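Local atomic coordinates of MdcD (Pseudomonas aeruginosa, PDB entry 5VIP), a protein that probably catalyses, as the beta subunit of biotin-independent malonate decarboxylase, the carboxyltransferase-type decarboxylation step of that enzyme. Residues R11-L16 against V152-V157; S171-T176 against L220-L225. One frame throughout, in Å; residues are numbered along the deposited sequence.

In the fold
Both contacts lean on one mixed beta-sheet and are mostly buried, but they sit on different parts of it. Interaction 2 lies within the sheet: strand 223-225, outermost within this chain, pairs in parallel with 172-176 through backbone hydrogen bonds and one aspartate. Interaction 1 lies at the end of the next strand, 150-153, where the chain leaves the sheet and meets the N-terminal loop 11-16. That contact is smaller, purely van der Waals across its two segments, and reaches exposed Pro156 at its margin. Ile153 N to Leu174 O is a probable hydrogen bond between the neighbouring strands, and Thr176 OG1 is hydrogen-bonded to Ala154 O. The centres of the two contacts lie about 13 Å apart.

Interaction 1 of 2, residues R11-L16 against V152-V157; sequences RSFTEL and VIAGPV
Phe13 and Thr14 carry loop 11-16 onto the chain at the end of strand 150-153. Just before them, Ser12 OG accepts the backbone N of Glu15 at 3.2 Å, an ST motif that helps shape the type I turn from Phe13 to Leu16. Phe13 has CG anti to its own N (chi1 -177°), which swings the ring over to the other segment. Its CD2-CE2 edge meets the methyl of Ala154 close to the ring plane, CD2 to CB 3.6 Å. CE2 also comes within 4.2 Å of Val152 CG1, and those two side chains meet at a slant.

At Thr14 the branches part company. CG2 is pressed tightly against the carbonyl of Ala154, only 3.1 Å from its O, while OG1 bonds to Asp227, which also takes Ser12 OG and the backbone N of Phe13. One carboxylate thus gathers three groups of the loop. Pro156, after its cis peptide, only grazes Thr14. Closing the turn, Leu16 N donates to Phe13 O at 3.1 Å.

This is plain packing of the loop between helices 8-11 and 18-25 onto the C-terminal end of a sheet strand. Arg21 of helix 18-25 bridges the two segments, bonding to the carbonyls of Thr14 and Gly155. Helix 229-242 touches Phe13 through Leu229 and Val232 and Val152 through Val236, while Val152 also rests on Leu113 and Leu115 of strand 111-115.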
loop_
_atom_site.group_PDB
_atom_site.type_symbol
_atom_site.label_atom_id
_atom_site.label_comp_id
_atom_site.label_asym_id
_atom_site.label_seq_id
_atom_site.Cartn_x
_atom_site.Cartn_y
_atom_site.Cartn_z
ATOM N N ARG B 11 5.461 15.673 -30.259
ATOM C CA ARG B 11 5.332 16.321 -28.954
ATOM C C ARG B 11 4.692 15.427 -27.891
ATOM O O ARG B 11 4.678 15.788 -26.715
ATOM C CB ARG B 11 4.521 17.612 -29.088
ATOM C CG ARG B 11 5.186 18.667 -29.942
ATOM C CD ARG B 11 4.176 19.690 -30.435
ATOM N NE ARG B 11 3.658 20.544 -29.367
ATOM C CZ ARG B 11 2.922 21.633 -29.583
ATOM N NH1 ARG B 11 2.618 21.989 -30.829
ATOM N NH2 ARG B 11 2.489 22.365 -28.560
ATOM N N SER B 12 4.180 14.264 -28.304
ATOM C CA SER B 12 3.378 13.397 -27.441
ATOM C C SER B 12 4.187 12.775 -26.309
ATOM O O SER B 12 5.332 12.371 -26.502
ATOM C CB SER B 12 2.726 12.283 -28.268
ATOM O OG SER B 12 2.247 11.224 -27.448
ATOM N N PHE B 13 3.580 12.686 -25.131
ATOM C CA PHE B 13 4.224 12.036 -23.995
ATOM C C PHE B 13 3.874 10.549 -23.932
ATOM O O PHE B 13 4.742 9.701 -23.718
ATOM C CB PHE B 13 3.820 12.726 -22.691
ATOM C CG PHE B 13 4.495 12.162 -21.481
ATOM C CD1 PHE B 13 5.829 12.459 -21.218
ATOM C CD2 PHE B 13 3.802 11.341 -20.595
ATOM C CE1 PHE B 13 6.466 11.948 -20.090
ATOM C CE2 PHE B 13 4.440 10.810 -19.466
ATOM C CZ PHE B 13 5.776 11.120 -19.216
ATOM N N THR B 14 2.603 10.229 -24.133
ATOM C CA THR B 14 2.144 8.852 -23.979
ATOM C C THR B 14 2.746 7.905 -25.026
ATOM O O THR B 14 2.865 6.706 -24.780
ATOM C CB THR B 14 0.624 8.765 -24.066
ATOM O OG1 THR B 14 0.211 9.274 -25.336
ATOM C CG2 THR B 14 -0.032 9.590 -22.959
ATOM N N GLU B 15 3.129 8.451 -26.180
ATOM C CA GLU B 15 3.764 7.676 -27.248
ATOM C C GLU B 15 5.134 7.133 -26.847
ATOM O O GLU B 15 5.653 6.232 -27.491
ATOM C CB GLU B 15 3.935 8.529 -28.511
ATOM C CG GLU B 15 2.675 8.756 -29.331
ATOM C CD GLU B 15 2.943 9.571 -30.604
ATOM O OE1 GLU B 15 4.110 9.602 -31.070
ATOM O OE2 GLU B 15 1.987 10.190 -31.130
ATOM N N LEU B 16 5.732 7.714 -25.810
ATOM C CA LEU B 16 7.092 7.351 -25.408
ATOM C C LEU B 16 7.101 6.111 -24.528
ATOM O O LEU B 16 6.161 5.888 -23.760
ATOM C CB LEU B 16 7.760 8.510 -24.663
ATOM C CG LEU B 16 7.845 9.842 -25.414
ATOM C CD1 LEU B 16 8.543 10.903 -24.571
ATOM C CD2 LEU B 16 8.574 9.649 -26.725
ATOM N N VAL B 152 3.065 10.532 -11.898
ATOM C CA VAL B 152 2.534 10.844 -13.213
ATOM C C VAL B 152 1.915 9.562 -13.776
ATOM O O VAL B 152 2.573 8.514 -13.854
ATOM C CB VAL B 152 3.636 11.387 -14.151
ATOM C CG1 VAL B 152 3.143 11.499 -15.574
ATOM C CG2 VAL B 152 4.143 12.755 -13.625
ATOM N N ILE B 153 0.636 9.646 -14.116
ATOM C CA ILE B 153 -0.091 8.521 -14.704
ATOM C C ILE B 153 -0.584 8.993 -16.065
ATOM O O ILE B 153 -1.478 9.831 -16.142
ATOM C CB ILE B 153 -1.267 8.082 -13.823
ATOM C CG1 ILE B 153 -0.776 7.819 -12.398
ATOM C CG2 ILE B 153 -1.941 6.851 -14.411
ATOM C CD1 ILE B 153 -1.849 7.986 -11.371
ATOM N N ALA B 154 0.032 8.518 -17.135
ATOM C CA ALA B 154 -0.261 9.091 -18.447
ATOM C C ALA B 154 -0.956 8.114 -19.376
ATOM O O ALA B 154 -1.487 8.517 -20.409
ATOM C CB ALA B 154 1.026 9.603 -19.108
ATOM N N GLY B 155 -0.977 6.836 -19.018
ATOM C CA GLY B 155 -1.458 5.837 -19.948
ATOM C C GLY B 155 -0.350 5.389 -20.897
ATOM O O GLY B 155 0.746 5.969 -20.918
ATOM N N PRO B 156 -0.640 4.379 -21.730
ATOM C CA PRO B 156 -1.978 3.797 -21.929
ATOM C C PRO B 156 -2.394 2.725 -20.910
ATOM O O PRO B 156 -3.578 2.411 -20.821
ATOM C CB PRO B 156 -1.872 3.185 -23.328
ATOM C CG PRO B 156 -0.423 2.786 -23.439
ATOM C CD PRO B 156 0.368 3.796 -22.638
ATOM N N VAL B 157 -1.456 2.163 -20.160
ATOM C CA VAL B 157 -1.817 1.153 -19.177
ATOM C C VAL B 157 -2.561 1.797 -17.999
ATOM O O VAL B 157 -3.558 1.265 -17.507
ATOM C CB VAL B 157 -0.577 0.385 -18.666
ATOM C CG1 VAL B 157 -0.949 -0.566 -17.547
ATOM C CG2 VAL B 157 0.095 -0.369 -19.810
#

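Interaction 2 of 2, residues S171-T176 against L220-L225; sequences SYVLVT and LADAYL
Asp222 reaches across to the beginning of strand 172-176 and stands in for a strand carbonyl there. With CG anti to its carbonyl carbon (chi1 -60°), the carboxylate lies beside Val173, and OD2 accepts Val173 N at 2.7 Å through its anti lone pair. The backbone N of Asp222 returns a bond to Val173 O, in the carbonyl plane, at 2.8 Å. Both N and O of Val173 are thus held by one residue, on the same edge of the strand. OD1 accepts a hydrogen bond from a water that also donates to Ser171 O, and Arg249 forms a salt bridge with OD2; together they should fix the carboxylate's rotation and favour its charged form. The Tyr172 ring turns its edge to this group, the planes 79° apart, with CD1 4.1 Å from Asp222 CG.

Farther along, regular parallel pairing takes over: Val175 N donates to Ala223 O at 3.0 Å, and Leu225 N to Val175 O at 2.7 Å. On the face of Leu174, its CB meets Leu225 CD1 at 3.8 Å as the two side chains cross obliquely, and CD2 approaches the Ala223 methyl. On the other face, Val175 CG2 packs 3.8 Å from Ala221 CB.

Strand 223-225 adds a parallel strand, outermost within this chain, to a sheet backed by helix 229-242, consistent with a crotonase-like fold. Tyr239 of that helix lies against Tyr172, Leu174 and Ala223, and Ser235 meets Leu225. Helix 212-217 flanks Ala221 and Tyr224 through Arg215, Glu213 and Phe216, and strand 150-153 runs along the other side of 172-176.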
loop_
_atom_site.group_PDB
_atom_site.type_symbol
_atom_site.label_atom_id
_atom_site.label_comp_id
_atom_site.label_asym_id
_atom_site.label_seq_id
_atom_site.Cartn_x
_atom_site.Cartn_y
_atom_site.Cartn_z
ATOM N N SER B 171 2.236 13.078 -2.765
ATOM C CA SER B 171 1.822 14.477 -2.583
ATOM C C SER B 171 1.007 15.019 -3.744
ATOM O O SER B 171 0.008 15.716 -3.548
ATOM C CB SER B 171 3.050 15.385 -2.392
ATOM O OG SER B 171 3.706 15.105 -1.160
ATOM N N TYR B 172 1.453 14.723 -4.961
ATOM C CA TYR B 172 0.758 15.220 -6.145
ATOM C C TYR B 172 0.586 14.118 -7.166
ATOM O O TYR B 172 1.525 13.371 -7.424
ATOM C CB TYR B 172 1.519 16.397 -6.775
ATOM C CG TYR B 172 1.748 17.515 -5.792
ATOM C CD1 TYR B 172 0.682 18.287 -5.336
ATOM C CD2 TYR B 172 3.014 17.761 -5.278
ATOM C CE1 TYR B 172 0.885 19.308 -4.405
ATOM C CE2 TYR B 172 3.233 18.778 -4.353
ATOM C CZ TYR B 172 2.163 19.547 -3.923
ATOM O OH TYR B 172 2.391 20.551 -3.003
ATOM N N VAL B 173 -0.611 14.038 -7.748
ATOM C CA VAL B 173 -0.910 13.061 -8.790
ATOM C C VAL B 173 -1.317 13.774 -10.073
ATOM O O VAL B 173 -2.301 14.530 -10.092
ATOM C CB VAL B 173 -2.050 12.095 -8.372
ATOM C CG1 VAL B 173 -2.383 11.158 -9.526
ATOM C CG2 VAL B 173 -1.656 11.308 -7.127
ATOM N N LEU B 174 -0.549 13.555 -11.135
ATOM C CA LEU B 174 -0.802 14.241 -12.400
ATOM C C LEU B 174 -1.283 13.218 -13.408
ATOM O O LEU B 174 -0.689 12.147 -13.542
ATOM C CB LEU B 174 0.458 14.957 -12.924
ATOM C CG LEU B 174 1.348 15.689 -11.902
ATOM C CD1 LEU B 174 2.467 16.491 -12.583
ATOM C CD2 LEU B 174 0.545 16.533 -10.945
ATOM N N VAL B 175 -2.358 13.536 -14.118
ATOM C CA VAL B 175 -2.924 12.584 -15.062
ATOM C C VAL B 175 -3.185 13.220 -16.428
ATOM O O VAL B 175 -3.345 14.436 -16.546
ATOM C CB VAL B 175 -4.241 11.985 -14.532
ATOM C CG1 VAL B 175 -4.000 11.172 -13.249
ATOM C CG2 VAL B 175 -5.278 13.103 -14.301
ATOM N N THR B 176 -3.223 12.382 -17.458
ATOM C CA THR B 176 -3.631 12.815 -18.787
ATOM C C THR B 176 -5.047 12.317 -19.060
ATOM O O THR B 176 -5.621 11.578 -18.253
ATOM C CB THR B 176 -2.686 12.273 -19.879
ATOM O OG1 THR B 176 -2.749 10.840 -19.875
ATOM C CG2 THR B 176 -1.254 12.699 -19.619
ATOM N N LEU B 220 -9.399 13.829 -6.980
ATOM C CA LEU B 220 -8.504 12.704 -6.685
ATOM C C LEU B 220 -7.185 12.778 -7.452
ATOM O O LEU B 220 -6.255 12.006 -7.195
ATOM C CB LEU B 220 -9.212 11.386 -7.002
ATOM C CG LEU B 220 -10.366 11.036 -6.060
ATOM C CD1 LEU B 220 -11.046 9.765 -6.557
ATOM C CD2 LEU B 220 -9.875 10.843 -4.628
ATOM N N ALA B 221 -7.124 13.681 -8.421
ATOM C CA ALA B 221 -5.874 14.022 -9.092
ATOM C C ALA B 221 -5.689 15.528 -9.010
ATOM O O ALA B 221 -6.668 16.290 -8.987
ATOM C CB ALA B 221 -5.874 13.553 -10.549
ATOM N N ASP B 222 -4.438 15.965 -8.980
ATOM C CA ASP B 222 -4.143 17.367 -8.739
ATOM C C ASP B 222 -4.072 18.206 -10.008
ATOM O O ASP B 222 -4.333 19.405 -9.982
ATOM C CB ASP B 222 -2.847 17.473 -7.953
ATOM C CG ASP B 222 -2.939 16.764 -6.621
ATOM O OD1 ASP B 222 -3.541 17.345 -5.685
ATOM O OD2 ASP B 222 -2.450 15.606 -6.516
ATOM N N ALA B 223 -3.716 17.578 -11.121
ATOM C CA ALA B 223 -3.686 18.289 -12.388
ATOM C C ALA B 223 -4.054 17.346 -13.521
ATOM O O ALA B 223 -3.753 16.145 -13.467
ATOM C CB ALA B 223 -2.317 18.913 -12.629
ATOM N N TYR B 224 -4.693 17.916 -14.537
ATOM C CA TYR B 224 -5.134 17.224 -15.742
ATOM C C TYR B 224 -4.308 17.771 -16.903
ATOM O O TYR B 224 -4.472 18.917 -17.278
ATOM C CB TYR B 224 -6.639 17.460 -15.946
ATOM C CG TYR B 224 -7.271 16.857 -17.177
ATOM C CD1 TYR B 224 -7.255 15.488 -17.396
ATOM C CD2 TYR B 224 -7.928 17.659 -18.104
ATOM C CE1 TYR B 224 -7.851 14.935 -18.519
ATOM C CE2 TYR B 224 -8.532 17.115 -19.226
ATOM C CZ TYR B 224 -8.491 15.752 -19.431
ATOM O OH TYR B 224 -9.090 15.199 -20.546
ATOM N N LEU B 225 -3.417 16.955 -17.461
ATOM C CA LEU B 225 -2.424 17.446 -18.418
ATOM C C LEU B 225 -2.728 17.053 -19.853
ATOM O O LEU B 225 -3.207 15.951 -20.107
ATOM C CB LEU B 225 -1.029 16.915 -18.062
ATOM C CG LEU B 225 -0.590 17.007 -16.599
ATOM C CD1 LEU B 225 0.837 16.491 -16.427
ATOM C CD2 LEU B 225 -0.723 18.423 -16.085
HETATM O O HOH W 1 -2.307 17.016 -3.187
#